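HdaB,HdaA (Adhesin), HUS-associated diffuse adherence (Escherichia coli, PDB 5D55) forms the minor subunit at the tip of the Hda (AAF/IV) pilus of enteroaggregative Escherichia coli, a chaperone-usher fibre probably serving cell adhesion and biofilm formation. Local coordinates at residues Ser44-Trp49 with Asp101-Tyr106; His72-Arg77 with Gln113-Gly118; Asn81-Phe86 with Val94-Lys99. One frame throughout, in Å; residues are numbered along the deposited sequence.

Interaction 1 of 3, residues Ser44-Trp49 with Asp101-Tyr106; sequences SGFRVW and DASIFY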
# COMPACT_ATOMS: atom_id res chain seq x y z
N SER B 44 -8.49 8.25 -2.33
CA SER B 44 -8.84 9.65 -2.07
C SER B 44 -8.00 10.59 -2.94
O SER B 44 -8.39 11.72 -3.19
CB SER B 44 -8.63 9.99 -0.59
OG SER B 44 -9.26 9.06 0.26
N GLY B 45 -6.83 10.12 -3.38
CA GLY B 45 -5.96 10.95 -4.21
C GLY B 45 -4.61 10.31 -4.43
O GLY B 45 -4.40 9.14 -4.12
N PHE B 46 -3.69 11.10 -4.98
CA PHE B 46 -2.38 10.61 -5.37
C PHE B 46 -1.31 11.35 -4.57
O PHE B 46 -1.54 12.49 -4.14
CB PHE B 46 -2.12 10.87 -6.86
CG PHE B 46 -3.05 10.13 -7.80
CD1 PHE B 46 -2.67 8.92 -8.37
CD2 PHE B 46 -4.29 10.66 -8.14
CE1 PHE B 46 -3.52 8.25 -9.28
CE2 PHE B 46 -5.15 10.00 -9.03
CZ PHE B 46 -4.76 8.78 -9.60
N ARG B 47 -0.16 10.70 -4.41
CA ARG B 47 1.03 11.28 -3.82
C ARG B 47 2.24 10.94 -4.70
O ARG B 47 2.43 9.77 -5.07
CB ARG B 47 1.23 10.70 -2.42
CG ARG B 47 2.32 11.34 -1.60
CD ARG B 47 2.47 10.61 -0.27
NE ARG B 47 3.49 11.21 0.58
CZ ARG B 47 3.74 10.84 1.84
NH1 ARG B 47 3.04 9.86 2.40
NH2 ARG B 47 4.69 11.45 2.54
N VAL B 48 3.04 11.95 -5.05
CA VAL B 48 4.23 11.76 -5.91
C VAL B 48 5.41 12.51 -5.27
O VAL B 48 5.21 13.55 -4.63
CB VAL B 48 3.98 12.32 -7.33
CG1 VAL B 48 5.24 12.31 -8.18
CG2 VAL B 48 2.88 11.53 -8.04
N TRP B 49 6.62 11.98 -5.43
CA TRP B 49 7.82 12.65 -4.94
C TRP B 49 9.04 12.37 -5.80
O TRP B 49 9.10 11.36 -6.50
CB TRP B 49 8.12 12.27 -3.48
CG TRP B 49 8.33 10.80 -3.24
CD1 TRP B 49 9.54 10.13 -3.20
CD2 TRP B 49 7.32 9.81 -2.99
NE1 TRP B 49 9.33 8.80 -2.95
CE2 TRP B 49 7.98 8.57 -2.82
CE3 TRP B 49 5.92 9.85 -2.91
CZ2 TRP B 49 7.29 7.38 -2.56
CZ3 TRP B 49 5.23 8.67 -2.66
CH2 TRP B 49 5.92 7.44 -2.48
N ASP B 101 -9.00 8.02 -12.00
CA ASP B 101 -7.97 7.00 -12.04
C ASP B 101 -6.61 7.51 -12.45
O ASP B 101 -5.60 6.89 -12.11
CB ASP B 101 -8.42 5.83 -12.91
CG ASP B 101 -9.39 4.91 -12.19
OD1 ASP B 101 -9.83 5.25 -11.07
OD2 ASP B 101 -9.70 3.84 -12.74
N ALA B 102 -6.56 8.63 -13.15
CA ALA B 102 -5.28 9.14 -13.66
C ALA B 102 -5.00 10.62 -13.37
O ALA B 102 -5.91 11.46 -13.42
CB ALA B 102 -5.16 8.85 -15.15
N SER B 103 -3.73 10.92 -13.10
CA SER B 103 -3.28 12.29 -12.83
C SER B 103 -1.95 12.59 -13.53
O SER B 103 -1.02 11.79 -13.46
CB SER B 103 -3.09 12.50 -11.32
OG SER B 103 -4.32 12.72 -10.67
N ILE B 104 -1.87 13.77 -14.15
CA ILE B 104 -0.64 14.26 -14.76
C ILE B 104 0.12 15.14 -13.77
O ILE B 104 -0.49 15.91 -13.02
CB ILE B 104 -0.96 15.09 -16.05
CG1 ILE B 104 -1.67 14.22 -17.09
CG2 ILE B 104 0.33 15.74 -16.64
CD1 ILE B 104 -0.84 13.09 -17.65
N PHE B 105 1.45 15.02 -13.77
CA PHE B 105 2.33 15.92 -13.04
C PHE B 105 3.53 16.26 -13.94
O PHE B 105 3.69 15.65 -15.01
CB PHE B 105 2.77 15.29 -11.71
CG PHE B 105 3.59 14.03 -11.86
CD1 PHE B 105 4.99 14.10 -11.92
CD2 PHE B 105 2.97 12.79 -11.96
CE1 PHE B 105 5.74 12.94 -12.06
CE2 PHE B 105 3.72 11.63 -12.10
CZ PHE B 105 5.10 11.70 -12.16
N TYR B 106 4.35 17.22 -13.51
CA TYR B 106 5.56 17.59 -14.25
C TYR B 106 6.79 17.67 -13.35
O TYR B 106 6.67 17.87 -12.13
CB TYR B 106 5.38 18.93 -14.99
CG TYR B 106 4.13 18.98 -15.85
CD1 TYR B 106 4.16 18.58 -17.18
CD2 TYR B 106 2.92 19.42 -15.32
CE1 TYR B 106 3.01 18.61 -17.97
CE2 TYR B 106 1.78 19.47 -16.08
CZ TYR B 106 1.82 19.06 -17.41
OH TYR B 106 0.68 19.11 -18.19
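Phe46 faces Ser103 and Val48 faces Phe105 between two strands that run in roughly the same direction, 35° apart, with axes 8.5 Å from each other at the closest point. No backbone hydrogen bond joins them. They belong to opposed sheets of the immunoglobulin-like β-sandwich expected of a chaperone-usher pilus subunit, in the HdaB part of the fusion: 45-49 pairs with strand 118-132, 102-106 with strands 31-38 and 73-79. Alternate side chains of each strand fill the interior. Phe46 already points across the interior, and with CG anti to the carbonyl carbon (chi1 -64°) the ring meets Ser103 with a face and Asp101 O with its edge. Ser103 CB lies above that face, toward the rim and 4.1 Å from the centroid of the Phe46 ring. At the edge, Phe46 CZ is 3.3 Å from Asp101 O, near the ring plane. In the conformer described here Ser103 OG also sits close to the ring, 3.3 Å from Phe46 CD2, and is hydrogen-bonded to the side-chain amide of Asn96. Further along, Trp83 and Ile78 help to enclose Phe105. The Phe105 ring, turned so that it presents a face to the opposite sheet, receives a methyl group almost over its centre: Val48 CG1 lies 4.0 Å from the Phe105 centroid, 11° off the ring normal.

Interaction 2 of 3, residues His72-Arg77 with Gln113-Gly118; sequences HNLRIR and QQVHPG
Gln113 reaches across to Arg75 and grips its backbone with both ends of one amide. Arg75 N donates to Gln113 OE1 at 2.8 Å in a nearly straight bond, approaching in the plane of the Gln113 carbonyl along one of the lone pairs of OE1. Gln113 NE2 returns a bond to Arg75 O at 3.1 Å, and because this acceptor lies in the amide plane the two bonds together fix the rotation of the group. The Gln113 chain, extended beyond CG, spans the gap, and NE2 also donates to Gly111 O. Arg75 CB packs against this amide, while a bend at chi2 (82°) takes the guanidinium round so that its plane stands 84° from that of the amide. Arg75 NE forms a salt bridge with Glu55, and NH1 donates to a water that also donates to Asn73 O and Gln113 OE1. In the β-sandwich of the HdaB part, which holds both segments, the contact fastens strand 73-79, inside one sheet, to the connection leading from strand 102-109 to strand 118-132 of the other. A second water links Asn73 O to His116 N. Toward the interior, Leu74 CD1 meets Val115 CG2 at 3.8 Å, with Tyr120 touching both residues; Val115 also packs on Val153 of the second subunit, in the HdaA part of the engineered fusion. At the exposed end, the rings of His72 and His116 form an offset stack, their centroids 3.8 Å apart and planes 7° from parallel; His116 CB also lies over the His72 face, 3.6 Å from that centroid.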
# COMPACT_ATOMS: atom_id res chain seq x y z
N HIS B 72 27.31 19.37 -12.91
CA HIS B 72 26.72 20.58 -12.36
C HIS B 72 25.34 20.28 -11.79
O HIS B 72 24.79 19.19 -12.00
CB HIS B 72 26.60 21.65 -13.43
CG HIS B 72 27.90 22.29 -13.79
ND1 HIS B 72 28.25 23.56 -13.37
CD2 HIS B 72 28.94 21.85 -14.54
CE1 HIS B 72 29.44 23.87 -13.85
NE2 HIS B 72 29.88 22.85 -14.56
N ASN B 73 24.77 21.26 -11.09
CA ASN B 73 23.53 21.07 -10.35
C ASN B 73 22.31 21.71 -11.00
O ASN B 73 22.40 22.78 -11.61
CB ASN B 73 23.68 21.56 -8.90
CG ASN B 73 24.87 20.92 -8.18
OD1 ASN B 73 25.79 21.61 -7.75
ND2 ASN B 73 24.85 19.61 -8.08
N LEU B 74 21.17 21.04 -10.86
CA LEU B 74 19.89 21.56 -11.31
C LEU B 74 18.87 21.37 -10.20
O LEU B 74 18.76 20.29 -9.64
CB LEU B 74 19.42 20.83 -12.57
CG LEU B 74 17.95 20.96 -12.99
CD1 LEU B 74 17.60 22.38 -13.45
CD2 LEU B 74 17.63 19.94 -14.06
N ARG B 75 18.12 22.43 -9.88
CA ARG B 75 17.12 22.36 -8.82
C ARG B 75 15.76 22.14 -9.45
O ARG B 75 15.35 22.91 -10.33
CB ARG B 75 17.12 23.64 -7.96
CG ARG B 75 18.22 23.73 -6.89
CD ARG B 75 19.56 24.21 -7.48
NE ARG B 75 20.60 24.38 -6.45
CZ ARG B 75 21.89 24.61 -6.71
NH1 ARG B 75 22.34 24.69 -7.96
NH2 ARG B 75 22.75 24.74 -5.71
N ILE B 76 15.07 21.09 -9.02
CA ILE B 76 13.76 20.73 -9.60
C ILE B 76 12.68 20.55 -8.55
O ILE B 76 12.99 20.35 -7.39
CB ILE B 76 13.84 19.44 -10.44
CG1 ILE B 76 14.45 18.28 -9.63
CG2 ILE B 76 14.58 19.72 -11.74
CD1 ILE B 76 14.27 16.91 -10.26
N ARG B 77 11.42 20.65 -8.98
CA ARG B 77 10.26 20.38 -8.12
C ARG B 77 9.20 19.66 -8.96
O ARG B 77 9.28 19.70 -10.19
CB ARG B 77 9.66 21.69 -7.57
CG ARG B 77 9.09 22.63 -8.63
CD ARG B 77 8.16 23.66 -8.01
NE ARG B 77 7.55 24.55 -8.99
CZ ARG B 77 8.03 25.75 -9.33
NH1 ARG B 77 9.13 26.22 -8.76
NH2 ARG B 77 7.41 26.48 -10.23
N GLN B 113 17.13 29.69 -13.25
CA GLN B 113 18.46 29.07 -13.23
C GLN B 113 19.15 29.10 -14.58
O GLN B 113 18.53 28.76 -15.60
CB GLN B 113 18.39 27.60 -12.78
CG GLN B 113 18.19 27.36 -11.28
CD GLN B 113 17.74 25.94 -11.00
OE1 GLN B 113 18.54 25.00 -11.03
NE2 GLN B 113 16.44 25.77 -10.76
N GLN B 114 20.41 29.50 -14.57
CA GLN B 114 21.29 29.30 -15.71
C GLN B 114 21.94 27.95 -15.45
O GLN B 114 22.80 27.82 -14.58
CB GLN B 114 22.35 30.41 -15.81
CG GLN B 114 23.32 30.19 -16.96
CD GLN B 114 24.53 31.11 -16.95
OE1 GLN B 114 25.58 30.75 -17.46
NE2 GLN B 114 24.39 32.30 -16.38
N VAL B 115 21.48 26.95 -16.20
CA VAL B 115 21.82 25.56 -15.94
C VAL B 115 22.89 25.15 -16.92
O VAL B 115 22.74 25.34 -18.14
CB VAL B 115 20.60 24.64 -16.12
CG1 VAL B 115 20.94 23.17 -15.76
CG2 VAL B 115 19.43 25.13 -15.29
N HIS B 116 23.97 24.58 -16.40
CA HIS B 116 25.06 24.13 -17.24
C HIS B 116 24.62 22.95 -18.10
O HIS B 116 23.95 22.05 -17.60
CB HIS B 116 26.26 23.73 -16.40
CG HIS B 116 27.51 23.51 -17.19
ND1 HIS B 116 28.57 24.41 -17.17
CD2 HIS B 116 27.88 22.52 -18.04
CE1 HIS B 116 29.53 23.96 -17.96
NE2 HIS B 116 29.13 22.82 -18.50
N PRO B 117 24.98 22.97 -19.40
CA PRO B 117 24.75 21.85 -20.30
C PRO B 117 25.20 20.53 -19.69
O PRO B 117 26.26 20.45 -19.06
CB PRO B 117 25.60 22.20 -21.52
CG PRO B 117 25.55 23.69 -21.58
CD PRO B 117 25.49 24.16 -20.13
N GLY B 118 24.39 19.49 -19.89
CA GLY B 118 24.73 18.17 -19.39
C GLY B 118 23.52 17.26 -19.37
O GLY B 118 22.44 17.65 -19.79
O HOH W 1 24.02 24.05 -13.46
O HOH W 2 21.06 24.98 -10.82

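Interaction 3 of 3, residues Asn81-Phe86 with Val94-Lys99; sequences NGWSSF and VFNTIK
A single antiparallel β-bridge, Ser84 with Phe95, ties the loop after strand 73-79 to the short edge strand 94-95 of the sandwich. It is a hydrogen-bonded pair: Ser84 N donates to Phe95 O at 2.9 Å, and Phe95 N to Ser84 O at 2.7 Å. On the inner side, Trp83 lies against Val94 and Asn96. Asn96 ND2 sits over one face of the indole, toward the rim and 3.3 Å from Trp83 CH2, with ring and amide planes 35° apart. Val94 CG2 comes within 3.5 Å of Trp83 CE3. The indole NE1 is hydrogen-bonded to Ile104 O, which ties this loop to the opposite sheet. On the outer side, Phe86 turns its edge to the face of Phe95 in a T-shaped pair, centroids 5.0 Å apart. One water joins Asn81 O to Asn96 ND2, and another joins Gly82 O to Thr97 N. Asn96 OD1 accepts hydrogen bonds from Phe46 N and from Ile98 N. The latter donor, 3.2 Å from Asn96 OD1, stands well above the carbonyl plane, and the bond closes an Asx turn at Asn96.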
# COMPACT_ATOMS: atom_id res chain seq x y z
N ASN B 81 -1.16 21.56 -12.21
CA ASN B 81 -2.46 21.88 -11.61
C ASN B 81 -2.93 20.80 -10.66
O ASN B 81 -2.75 19.61 -10.93
CB ASN B 81 -3.52 22.06 -12.72
N GLY B 82 -3.51 21.22 -9.56
CA GLY B 82 -4.05 20.30 -8.60
C GLY B 82 -3.12 19.76 -7.54
O GLY B 82 -3.58 19.18 -6.60
N TRP B 83 -1.83 19.95 -7.71
CA TRP B 83 -0.88 19.40 -6.79
C TRP B 83 -0.50 20.38 -5.68
O TRP B 83 -0.26 21.52 -5.93
CB TRP B 83 0.37 18.88 -7.51
CG TRP B 83 0.15 17.75 -8.47
CD1 TRP B 83 -0.01 17.84 -9.79
CD2 TRP B 83 0.10 16.38 -8.16
NE1 TRP B 83 -0.17 16.63 -10.34
CE2 TRP B 83 -0.11 15.70 -9.35
CE3 TRP B 83 0.18 15.64 -6.98
CZ2 TRP B 83 -0.24 14.32 -9.41
CZ3 TRP B 83 0.07 14.28 -7.05
CH2 TRP B 83 -0.13 13.63 -8.25
N SER B 84 -0.45 19.91 -4.45
CA SER B 84 -0.33 20.68 -3.28
C SER B 84 0.88 20.00 -2.47
O SER B 84 1.04 18.82 -2.49
CB SER B 84 -1.62 20.83 -2.46
OG SER B 84 -2.63 21.48 -3.21
N SER B 85 1.65 20.77 -1.75
CA SER B 85 2.61 20.24 -0.82
C SER B 85 2.32 20.72 0.61
O SER B 85 1.88 21.80 0.79
CB SER B 85 4.00 20.60 -1.30
OG SER B 85 5.01 20.18 -0.45
N PHE B 86 2.52 19.86 1.60
CA PHE B 86 2.29 20.21 2.98
C PHE B 86 3.46 21.02 3.50
O PHE B 86 4.57 20.61 3.38
CB PHE B 86 2.06 19.00 3.85
CG PHE B 86 0.72 18.39 3.70
CD1 PHE B 86 -0.38 18.97 4.25
CD2 PHE B 86 0.56 17.23 3.01
CE1 PHE B 86 -1.58 18.43 4.12
CE2 PHE B 86 -0.64 16.68 2.87
CZ PHE B 86 -1.73 17.28 3.42
N VAL B 94 4.28 15.69 -3.11
CA VAL B 94 3.10 16.51 -3.42
C VAL B 94 1.88 15.59 -3.43
O VAL B 94 2.01 14.37 -3.66
CB VAL B 94 3.23 17.24 -4.79
CG1 VAL B 94 4.32 18.32 -4.73
CG2 VAL B 94 3.50 16.26 -5.92
N PHE B 95 0.72 16.18 -3.18
CA PHE B 95 -0.53 15.45 -3.05
C PHE B 95 -1.58 16.08 -3.94
O PHE B 95 -1.58 17.28 -4.18
CB PHE B 95 -1.08 15.53 -1.62
CG PHE B 95 -0.29 14.77 -0.59
CD1 PHE B 95 0.93 15.26 -0.12
CD2 PHE B 95 -0.80 13.60 -0.04
CE1 PHE B 95 1.65 14.56 0.87
CE2 PHE B 95 -0.09 12.89 0.95
CZ PHE B 95 1.13 13.38 1.40
N ASN B 96 -2.52 15.29 -4.40
CA ASN B 96 -3.74 15.81 -4.94
C ASN B 96 -4.93 15.06 -4.38
O ASN B 96 -4.76 14.11 -3.69
CB ASN B 96 -3.74 15.85 -6.46
CG ASN B 96 -3.85 14.50 -7.08
OD1 ASN B 96 -4.42 13.58 -6.53
ND2 ASN B 96 -3.32 14.39 -8.25
N THR B 97 -6.13 15.51 -4.68
CA THR B 97 -7.32 14.85 -4.23
C THR B 97 -8.18 14.38 -5.36
O THR B 97 -9.35 14.49 -5.30
CB THR B 97 -8.16 15.72 -3.32
OG1 THR B 97 -8.49 16.92 -4.00
CG2 THR B 97 -7.46 16.04 -2.08
N ILE B 98 -7.56 13.82 -6.38
CA ILE B 98 -8.26 13.27 -7.53
C ILE B 98 -8.68 11.84 -7.26
O ILE B 98 -7.88 11.00 -6.95
CB ILE B 98 -7.36 13.27 -8.81
CG1 ILE B 98 -6.89 14.67 -9.17
CG2 ILE B 98 -8.07 12.69 -9.96
CD1 ILE B 98 -7.95 15.56 -9.57
N LYS B 99 -9.97 11.59 -7.39
CA LYS B 99 -10.55 10.27 -7.21
C LYS B 99 -10.61 9.57 -8.53
O LYS B 99 -10.88 8.41 -8.61
CB LYS B 99 -11.95 10.39 -6.63
CG LYS B 99 -11.94 10.99 -5.25
CD LYS B 99 -13.30 11.03 -4.65
CE LYS B 99 -13.19 11.12 -3.18
O HOH W 3 -3.19 16.97 -9.69
O HOH W 4 -6.42 18.01 -6.31

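In the fold
After strands 13-18 and 31-38, the chain lays down 44-49 in one sheet, then 72-77 in the other. The loop 81-86 and the edge strand 94-95 follow, and interaction 3 closes the short loop between them. Interaction 1 closes next, when 101-106 packs across the sandwich from 44-49, and interaction 2 last, when 113-118 returns to 72-77. Interactions 1 and 2 therefore cross along the chain, and both enclose interaction 3. In space, interactions 1 and 3 touch through a probable hydrogen bond between Val48 O and Val94 N, and Trp83 also packs on Phe105, whereas interaction 2 lies about 25 Å from either, centre to centre, toward one end of the sandwich.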